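Local coordinates for protein sortase B (Clostridium perfringens, PDB 5YFK) that probably acts as a class B sortase, a cysteine transpeptidase of the kind that cleaves sorting signals and attaches proteins to the bacterial cell wall, at residues I124-K128 against R217-V221; Y156-A160 against D212-I218; S165-T169 against Y180-Q184. The protein carries 1 engineered substitution. All coordinates share one frame; numbering follows the deposited sequence.

Contact 1. Residues I124-K128 against R217-V221; sequences IKHFK and RIVVV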
loop_
_atom_site.group_PDB
_atom_site.type_symbol
_atom_site.label_atom_id
_atom_site.label_comp_id
_atom_site.label_asym_id
_atom_site.label_seq_id
_atom_site.Cartn_x
_atom_site.Cartn_y
_atom_site.Cartn_z
ATOM N N ILE A 124 4.830 -7.029 4.974
ATOM C CA ILE A 124 4.956 -5.741 5.674
ATOM C C ILE A 124 5.581 -5.887 7.064
ATOM O O ILE A 124 6.367 -5.035 7.523
ATOM C CB ILE A 124 3.575 -5.053 5.793
ATOM C CG1 ILE A 124 2.999 -4.742 4.411
ATOM C CG2 ILE A 124 3.683 -3.820 6.650
ATOM C CD1 ILE A 124 3.799 -3.826 3.520
ATOM N N LYS A 125 5.410 -7.061 7.651
ATOM C CA LYS A 125 5.911 -7.325 9.002
ATOM C C LYS A 125 7.457 -7.344 9.044
ATOM O O LYS A 125 8.069 -6.979 10.066
ATOM C CB LYS A 125 5.324 -8.654 9.482
ATOM C CG LYS A 125 5.987 -9.895 8.893
ATOM C CD LYS A 125 5.249 -11.156 9.309
ATOM C CE LYS A 125 5.990 -12.412 8.872
ATOM N NZ LYS A 125 7.011 -12.797 9.879
ATOM N N HIS A 126 8.067 -7.419 7.867
ATOM C CA HIS A 126 9.535 -7.510 7.813
ATOM C C HIS A 126 10.109 -6.158 8.166
ATOM O O HIS A 126 11.241 -6.052 8.622
ATOM C CB HIS A 126 10.008 -7.911 6.428
ATOM C CG HIS A 126 9.749 -9.341 6.074
ATOM N ND1 HIS A 126 10.082 -9.863 4.843
ATOM C CD2 HIS A 126 9.313 -10.388 6.818
ATOM C CE1 HIS A 126 9.761 -11.147 4.810
ATOM N NE2 HIS A 126 9.336 -11.501 6.008
ATOM N N PHE A 127 9.327 -5.104 7.959
ATOM C CA PHE A 127 9.811 -3.757 8.219
ATOM C C PHE A 127 9.987 -3.463 9.702
ATOM O O PHE A 127 10.673 -2.500 10.065
ATOM C CB PHE A 127 8.891 -2.743 7.543
ATOM C CG PHE A 127 9.086 -2.676 6.068
ATOM C CD1 PHE A 127 10.217 -2.066 5.548
ATOM C CD2 PHE A 127 8.240 -3.362 5.207
ATOM C CE1 PHE A 127 10.481 -2.081 4.193
ATOM C CE2 PHE A 127 8.483 -3.368 3.840
ATOM C CZ PHE A 127 9.578 -2.687 3.327
ATOM N N LYS A 128 9.512 -4.366 10.565
ATOM C CA LYS A 128 9.736 -4.206 12.020
ATOM C C LYS A 128 11.150 -4.585 12.465
ATOM O O LYS A 128 11.574 -4.265 13.596
ATOM C CB LYS A 128 8.726 -5.030 12.806
ATOM C CG LYS A 128 7.305 -4.474 12.753
ATOM C CD LYS A 128 6.270 -5.568 13.023
ATOM C CE LYS A 128 6.446 -6.207 14.377
ATOM N NZ LYS A 128 5.537 -7.366 14.527
ATOM N N ARG A 217 -2.274 -4.169 14.352
ATOM C CA ARG A 217 -2.106 -3.697 13.000
ATOM C C ARG A 217 -0.667 -3.289 12.802
ATOM O O ARG A 217 -0.070 -2.621 13.662
ATOM C CB ARG A 217 -3.010 -2.500 12.732
ATOM C CG ARG A 217 -4.475 -2.812 12.804
ATOM C CD ARG A 217 -4.869 -3.733 11.694
ATOM N NE ARG A 217 -6.289 -4.021 11.666
ATOM C CZ ARG A 217 -6.862 -5.110 12.184
ATOM N NH1 ARG A 217 -6.160 -6.007 12.881
ATOM N NH2 ARG A 217 -8.169 -5.266 12.056
ATOM N N ILE A 218 -0.130 -3.612 11.637
ATOM C CA ILE A 218 1.227 -3.143 11.291
ATOM C C ILE A 218 1.156 -2.113 10.156
ATOM O O ILE A 218 0.401 -2.289 9.239
ATOM C CB ILE A 218 2.102 -4.323 10.828
ATOM C CG1 ILE A 218 2.034 -5.474 11.856
ATOM C CG2 ILE A 218 3.544 -3.883 10.600
ATOM C CD1 ILE A 218 2.735 -6.747 11.423
ATOM N N VAL A 219 1.890 -1.006 10.305
ATOM C CA VAL A 219 1.742 0.165 9.436
ATOM C C VAL A 219 3.114 0.564 8.904
ATOM O O VAL A 219 4.068 0.676 9.659
ATOM C CB VAL A 219 1.132 1.374 10.182
ATOM C CG1 VAL A 219 0.791 2.513 9.221
ATOM C CG2 VAL A 219 -0.097 0.963 10.980
ATOM N N VAL A 220 3.182 0.815 7.598
ATOM C CA VAL A 220 4.323 1.433 6.981
ATOM C C VAL A 220 3.901 2.718 6.248
ATOM O O VAL A 220 2.858 2.762 5.610
ATOM C CB VAL A 220 5.031 0.486 5.992
ATOM C CG1 VAL A 220 6.114 1.241 5.233
ATOM C CG2 VAL A 220 5.665 -0.685 6.751
ATOM N N VAL A 221 4.599 3.808 6.542
ATOM C CA VAL A 221 4.317 5.095 5.896
ATOM C C VAL A 221 5.559 5.567 5.137
ATOM O O VAL A 221 6.698 5.473 5.620
ATOM C CB VAL A 221 3.888 6.175 6.920
ATOM C CG1 VAL A 221 3.178 7.321 6.233
ATOM C CG2 VAL A 221 2.966 5.576 7.996
#

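Contact 2. Residues Y156-A160 against D212-I218; sequences YQENA and DFVNARI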
loop_
_atom_site.group_PDB
_atom_site.type_symbol
_atom_site.label_atom_id
_atom_site.label_comp_id
_atom_site.label_asym_id
_atom_site.label_seq_id
_atom_site.Cartn_x
_atom_site.Cartn_y
_atom_site.Cartn_z
ATOM N N TYR A 156 5.379 0.970 12.348
ATOM C CA TYR A 156 4.861 0.762 13.700
ATOM C C TYR A 156 3.731 -0.250 13.772
ATOM O O TYR A 156 3.117 -0.602 12.758
ATOM C CB TYR A 156 4.458 2.104 14.354
ATOM C CG TYR A 156 3.338 2.862 13.674
ATOM C CD1 TYR A 156 3.605 3.759 12.631
ATOM C CD2 TYR A 156 2.011 2.669 14.051
ATOM C CE1 TYR A 156 2.591 4.443 11.998
ATOM C CE2 TYR A 156 0.993 3.423 13.491
ATOM C CZ TYR A 156 1.275 4.251 12.423
ATOM O OH TYR A 156 0.264 4.943 11.805
ATOM N N GLN A 157 3.379 -0.664 14.990
ATOM C CA GLN A 157 2.166 -1.439 15.136
ATOM C C GLN A 157 1.399 -0.963 16.345
ATOM O O GLN A 157 1.967 -0.395 17.292
ATOM C CB GLN A 157 2.433 -2.951 15.188
ATOM C CG GLN A 157 3.470 -3.406 16.187
ATOM C CD GLN A 157 3.701 -4.923 16.163
ATOM O OE1 GLN A 157 3.379 -5.615 15.193
ATOM N NE2 GLN A 157 4.121 -5.447 17.284
ATOM N N GLU A 158 0.097 -1.118 16.281
ATOM C CA GLU A 158 -0.721 -0.741 17.418
ATOM C C GLU A 158 -2.062 -1.378 17.298
ATOM O O GLU A 158 -2.356 -2.052 16.335
ATOM C CB GLU A 158 -0.872 0.791 17.510
ATOM C CG GLU A 158 -1.460 1.439 16.271
ATOM C CD GLU A 158 -1.579 2.965 16.384
ATOM O OE1 GLU A 158 -2.677 3.509 16.157
ATOM O OE2 GLU A 158 -0.615 3.622 16.821
ATOM N N ASN A 159 -2.882 -1.136 18.303
ATOM C CA ASN A 159 -4.200 -1.701 18.363
ATOM C C ASN A 159 -5.087 -1.209 17.198
ATOM O O ASN A 159 -5.104 -0.020 16.894
ATOM C CB ASN A 159 -4.816 -1.279 19.690
ATOM C CG ASN A 159 -6.269 -1.612 19.766
ATOM O OD1 ASN A 159 -7.112 -0.809 19.362
ATOM N ND2 ASN A 159 -6.574 -2.805 20.224
ATOM N N ALA A 160 -5.931 -2.081 16.668
ATOM C CA ALA A 160 -6.696 -1.734 15.475
ATOM C C ALA A 160 -7.679 -0.583 15.707
ATOM O O ALA A 160 -7.915 0.235 14.821
ATOM C CB ALA A 160 -7.414 -2.943 14.932
ATOM N N ASP A 212 1.413 -10.288 16.860
ATOM C CA ASP A 212 2.140 -10.123 18.117
ATOM C C ASP A 212 1.200 -10.011 19.334
ATOM O O ASP A 212 1.601 -10.285 20.460
ATOM C CB ASP A 212 3.024 -8.886 18.066
ATOM C CG ASP A 212 4.331 -9.137 17.395
ATOM O OD1 ASP A 212 4.588 -10.294 17.041
ATOM O OD2 ASP A 212 5.058 -8.157 17.133
ATOM N N PHE A 213 0.054 -9.373 19.122
ATOM C CA PHE A 213 -0.953 -9.192 20.153
ATOM C C PHE A 213 -2.296 -9.141 19.448
ATOM O O PHE A 213 -2.353 -8.929 18.232
ATOM C CB PHE A 213 -0.704 -7.921 20.983
ATOM C CG PHE A 213 -0.542 -6.649 20.166
ATOM C CD1 PHE A 213 0.727 -6.158 19.864
ATOM C CD2 PHE A 213 -1.642 -5.855 19.867
ATOM C CE1 PHE A 213 0.875 -4.956 19.170
ATOM C CE2 PHE A 213 -1.493 -4.628 19.213
ATOM C CZ PHE A 213 -0.237 -4.222 18.794
ATOM N N VAL A 214 -3.375 -9.440 20.165
ATOM C CA VAL A 214 -4.675 -9.497 19.513
ATOM C C VAL A 214 -5.099 -8.135 18.939
ATOM O O VAL A 214 -4.762 -7.074 19.484
ATOM C CB VAL A 214 -5.769 -10.078 20.447
ATOM C CG1 VAL A 214 -5.970 -9.212 21.666
ATOM C CG2 VAL A 214 -7.076 -10.238 19.691
ATOM N N ASN A 215 -5.666 -8.177 17.738
ATOM C CA ASN A 215 -6.020 -6.971 16.983
ATOM C C ASN A 215 -4.840 -6.035 16.677
ATOM O O ASN A 215 -5.021 -4.818 16.544
ATOM C CB ASN A 215 -7.111 -6.194 17.727
ATOM C CG ASN A 215 -8.396 -6.988 17.881
ATOM O OD1 ASN A 215 -8.778 -7.726 16.997
ATOM N ND2 ASN A 215 -8.985 -6.932 19.057
ATOM N N ALA A 216 -3.651 -6.599 16.504
ATOM C CA ALA A 216 -2.498 -5.804 16.088
ATOM C C ALA A 216 -2.678 -5.394 14.635
ATOM O O ALA A 216 -3.291 -6.123 13.838
ATOM C CB ALA A 216 -1.196 -6.571 16.249
ATOM N N ARG A 217 -2.274 -4.169 14.352
ATOM C CA ARG A 217 -2.106 -3.697 13.000
ATOM C C ARG A 217 -0.667 -3.289 12.802
ATOM O O ARG A 217 -0.070 -2.621 13.662
ATOM C CB ARG A 217 -3.010 -2.500 12.732
ATOM C CG ARG A 217 -4.475 -2.812 12.804
ATOM C CD ARG A 217 -4.869 -3.733 11.694
ATOM N NE ARG A 217 -6.289 -4.021 11.666
ATOM C CZ ARG A 217 -6.862 -5.110 12.184
ATOM N NH1 ARG A 217 -6.160 -6.007 12.881
ATOM N NH2 ARG A 217 -8.169 -5.266 12.056
ATOM N N ILE A 218 -0.130 -3.612 11.637
ATOM C CA ILE A 218 1.227 -3.143 11.291
ATOM C C ILE A 218 1.156 -2.113 10.156
ATOM O O ILE A 218 0.401 -2.289 9.239
ATOM C CB ILE A 218 2.102 -4.323 10.828
ATOM C CG1 ILE A 218 2.034 -5.474 11.856
ATOM C CG2 ILE A 218 3.544 -3.883 10.600
ATOM C CD1 ILE A 218 2.735 -6.747 11.423
HETATM O O HOH W 1 2.493 -8.262 15.131
#

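Contact 3. Residues S165-T169 against Y180-Q184; sequences SEIKT and YLKEQ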
loop_
_atom_site.group_PDB
_atom_site.type_symbol
_atom_site.label_atom_id
_atom_site.label_comp_id
_atom_site.label_asym_id
_atom_site.label_seq_id
_atom_site.Cartn_x
_atom_site.Cartn_y
_atom_site.Cartn_z
ATOM N N SER A 165 -8.941 5.259 14.258
ATOM C CA SER A 165 -9.283 6.596 14.688
ATOM C C SER A 165 -8.213 7.598 14.276
ATOM O O SER A 165 -8.478 8.799 14.261
ATOM C CB SER A 165 -9.475 6.635 16.212
ATOM O OG SER A 165 -8.227 6.562 16.901
ATOM N N GLU A 166 -6.984 7.124 14.080
ATOM C CA GLU A 166 -5.864 8.008 13.792
ATOM C C GLU A 166 -5.683 8.256 12.291
ATOM O O GLU A 166 -5.257 9.343 11.901
ATOM C CB GLU A 166 -4.561 7.458 14.384
ATOM C CG GLU A 166 -4.477 7.533 15.896
ATOM C CD GLU A 166 -3.457 6.573 16.454
ATOM O OE1 GLU A 166 -2.911 5.763 15.671
ATOM O OE2 GLU A 166 -3.225 6.600 17.678
ATOM N N ILE A 167 -5.858 7.223 11.466
ATOM C CA ILE A 167 -5.456 7.317 10.038
ATOM C C ILE A 167 -6.434 8.263 9.308
ATOM O O ILE A 167 -7.659 8.140 9.454
ATOM C CB ILE A 167 -5.429 5.940 9.346
ATOM C CG1 ILE A 167 -4.300 5.063 9.922
ATOM C CG2 ILE A 167 -5.254 6.088 7.833
ATOM C CD1 ILE A 167 -2.918 5.675 9.794
ATOM N N LYS A 168 -5.881 9.221 8.566
ATOM C CA LYS A 168 -6.658 10.250 7.872
ATOM C C LYS A 168 -6.178 10.330 6.417
ATOM O O LYS A 168 -4.968 10.216 6.162
ATOM C CB LYS A 168 -6.416 11.623 8.511
ATOM C CG LYS A 168 -6.896 11.773 9.950
ATOM C CD LYS A 168 -6.276 13.008 10.591
ATOM C CE LYS A 168 -6.864 14.303 10.026
ATOM N NZ LYS A 168 -6.288 15.531 10.661
ATOM N N THR A 169 -7.118 10.571 5.496
ATOM C CA THR A 169 -6.819 10.851 4.082
ATOM C C THR A 169 -7.060 12.324 3.699
ATOM O O THR A 169 -6.534 12.807 2.700
ATOM C CB THR A 169 -7.679 9.981 3.153
ATOM O OG1 THR A 169 -9.071 10.173 3.452
ATOM C CG2 THR A 169 -7.354 8.471 3.337
ATOM N N TYR A 180 -0.065 15.811 11.501
ATOM C CA TYR A 180 -0.206 14.387 11.146
ATOM C C TYR A 180 1.117 13.726 10.770
ATOM O O TYR A 180 1.439 12.615 11.235
ATOM C CB TYR A 180 -1.189 14.233 9.985
ATOM C CG TYR A 180 -1.528 12.784 9.688
ATOM C CD1 TYR A 180 -2.416 12.077 10.494
ATOM C CD2 TYR A 180 -0.958 12.115 8.611
ATOM C CE1 TYR A 180 -2.810 10.793 10.165
ATOM C CE2 TYR A 180 -1.321 10.814 8.287
ATOM C CZ TYR A 180 -2.215 10.138 9.086
ATOM O OH TYR A 180 -2.555 8.826 8.800
ATOM N N LEU A 181 1.902 14.404 9.939
ATOM C CA LEU A 181 3.185 13.875 9.501
ATOM C C LEU A 181 4.091 13.651 10.705
ATOM O O LEU A 181 4.749 12.623 10.814
ATOM C CB LEU A 181 3.858 14.814 8.497
ATOM C CG LEU A 181 3.133 14.893 7.144
ATOM C CD1 LEU A 181 3.817 15.859 6.200
ATOM C CD2 LEU A 181 3.048 13.506 6.528
ATOM N N LYS A 182 4.159 14.647 11.577
ATOM C CA LYS A 182 4.963 14.557 12.810
ATOM C C LYS A 182 4.558 13.374 13.699
ATOM O O LYS A 182 5.428 12.600 14.156
ATOM C CB LYS A 182 4.890 15.889 13.578
ATOM C CG LYS A 182 5.459 15.850 14.996
ATOM C CD LYS A 182 6.031 17.197 15.400
ATOM C CE LYS A 182 5.479 17.689 16.724
ATOM N NZ LYS A 182 5.975 19.067 17.007
ATOM N N GLU A 183 3.249 13.152 13.823
ATOM C CA GLU A 183 2.736 12.028 14.593
ATOM C C GLU A 183 3.208 10.723 13.954
ATOM O O GLU A 183 3.660 9.823 14.646
ATOM C CB GLU A 183 1.204 12.041 14.639
ATOM C CG GLU A 183 0.589 10.686 14.989
ATOM C CD GLU A 183 -0.925 10.579 14.756
ATOM O OE1 GLU A 183 -1.387 10.729 13.591
ATOM O OE2 GLU A 183 -1.618 10.081 15.685
ATOM N N GLN A 184 3.020 10.593 12.643
ATOM C CA GLN A 184 3.346 9.335 11.955
ATOM C C GLN A 184 4.835 9.042 12.024
ATOM O O GLN A 184 5.236 7.921 12.314
ATOM C CB GLN A 184 2.891 9.363 10.500
ATOM C CG GLN A 184 1.390 9.514 10.351
ATOM C CD GLN A 184 0.642 8.318 10.892
ATOM O OE1 GLN A 184 0.920 7.183 10.510
ATOM N NE2 GLN A 184 -0.184 8.551 11.914
HETATM O O HOH W 2 -1.581 6.350 13.387
HETATM O O HOH W 3 -4.443 11.162 13.526
#

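Contact 1. Residues I124-K128 against R217-V221
I124 sets its CG2 methyl against two residues of strand 216-225, 3.7 Å from V220 CG2 and 4.0 Å from I218 CG2. I218 and V220, two places apart on the strand, both turn toward the 3-10 turn 124-128, while V219 between them turns away. The side chains of I124 and I218 slide past each other in opposite directions and touch through their CG2 methyls. With chi1 of I124 at -62°, CG1 lies beside the backbone N and CG2 anti to it, facing the strand. V220 CG2 is shared: F127 crosses the valine at about a right angle and brings its CB to within 3.9 Å of V220 CG2, with the ring lying oblique to the methyl. F127 is packed further by F132, edge to face.

I218 is flanked by the aliphatic parts of two lysines. K125 CB lies 3.8 Å from I218 CD1, and the rest of that chain leads away from the strand. K128 crosses I218 at about a right angle, with its CD 4.0 Å from I218 CG2. A bend at chi3 (60°) carries K128 onward to D212 and Q157, where NZ makes a salt bridge and a hydrogen bond. The turn that sets out these side chains is held by two i to i+3 bonds, including F127 N to I124 O at 3.0 Å.

No hydrogen bond joins the two segments. The turn therefore closes over the sheet by branched methyls, F127 and lysine methylenes, leaving the backbone of I218 and V220 to pair with strand 203-210, and the lysine charge to be met beyond the apolar layer.

Contact 2. Residues Y156-A160 against D212-I218
R217 and A160 meet with A160 CB over the centre of one face of the guanidinium, 3.5 Å from R217 CZ. On the other face of the strand pair, Q157 NE2 donates to D212 OD2 at 2.9 Å; the bond lies close to the amide plane and meets OD2 on its anti side, amide and carboxylate planes being 84° apart. Water 1 donates to Q157 OE1 and accepts from D212 N. K128 NZ adds a salt bridge to D212 OD2 and a hydrogen bond to Q157 OE1. The F213 ring turns its edge to the backbone, CZ 3.7 Å from E158 C, and A216 CB lies 3.5 Å above the centre of one ring face.

Strand pairing sets R217 and Q157 on opposite faces; its antiparallel hydrogen-bonded pair is E158 with R217. The type II turn F213-A216 brings N215 O to A160 N, a weak bond. R217 NH1 binds A216 O at 3.0 Å, within the guanidinium plane but 49° out of the carbonyl plane.

R217 is predicted to stabilise the transition state and lies about 4 Å, side chain to side chain, from S209, the engineered replacement at the predicted nucleophile. The methyl over one face and the NH1 bond would together restrict how its guanidinium can turn.

Contact 3. Residues S165-T169 against Y180-Q184
The connection between strands 146-159 and 203-210 carries helices 160-166 and 174-186; a long helix in this connection is characteristic of class B sortases. Here the end of helix 160-166 meets helix 174-186 through E166, I167 and K168 on one side and Y180, E183 and Q184 on the other. Y180 makes most of the contact. With its CG opposite the backbone N (chi1 -172°), the ring reaches across to the chain leaving the first helix. Its edge meets E166 O, which lies in the ring plane 3.3 Å from Y180 CE1. The hydroxyl goes further: Y180 OH accepts a weak bond from K168 N at 3.4 Å, and I167 CD1 touches the same oxygen at 3.3 Å. K168 slides past the ring in the opposite direction, its CD 4.0 Å from Y180 CD1.

Q184 packs its CG over one face of the Y180 ring, off-centre toward the rim. A bend at chi2 (-65°) turns the amide beyond it, and NE2 has two partners: E183 OE1 at 3.0 Å, approached from above the carboxylate plane, and water 2, which passes on to E166 OE1. Q184 OE1 is taken by Y156 OH. Water 3 makes a second link, donating to E166 O at 2.6 Å and to E183 OE1.

The carboxylates of E166 and E183 cross obliquely, planes 63° apart, with E166 OE2 4.3 Å from E183 OE2. The likely repulsion is probably eased by K187, which makes a salt bridge to E166 OE2. Beneath, I167 rests on V109 and I207, and Y180 on I203. The C-terminal end of helix 160-166 and the chain leaving it thus pack on helix 174-186 over the sortase beta-barrel, within the helical connection that marks sortase B enzymes.

Contacts 1 and 2 share R217 and I218 on strand 216-225, contact 1 packing a 3-10 turn against the strand and contact 2 pairing its start with strand 146-159. Contact 1 is the more buried and wholly apolar across its interface; contact 2, farther from the chain's centre, mixes backbone pairing, an alanine methyl packed on the arginine and a polar rim. The salt bridge K128 NZ to D212 OD2 joins them. Contact 3, between a helix end and a helix, is partly buried and partly water-mediated, and lies in the chain between the segments of the other two. It meets contact 2 through the hydrogen bond of Y156 OH with Q184 OE1, and contact 1 where V221 packs on Q184.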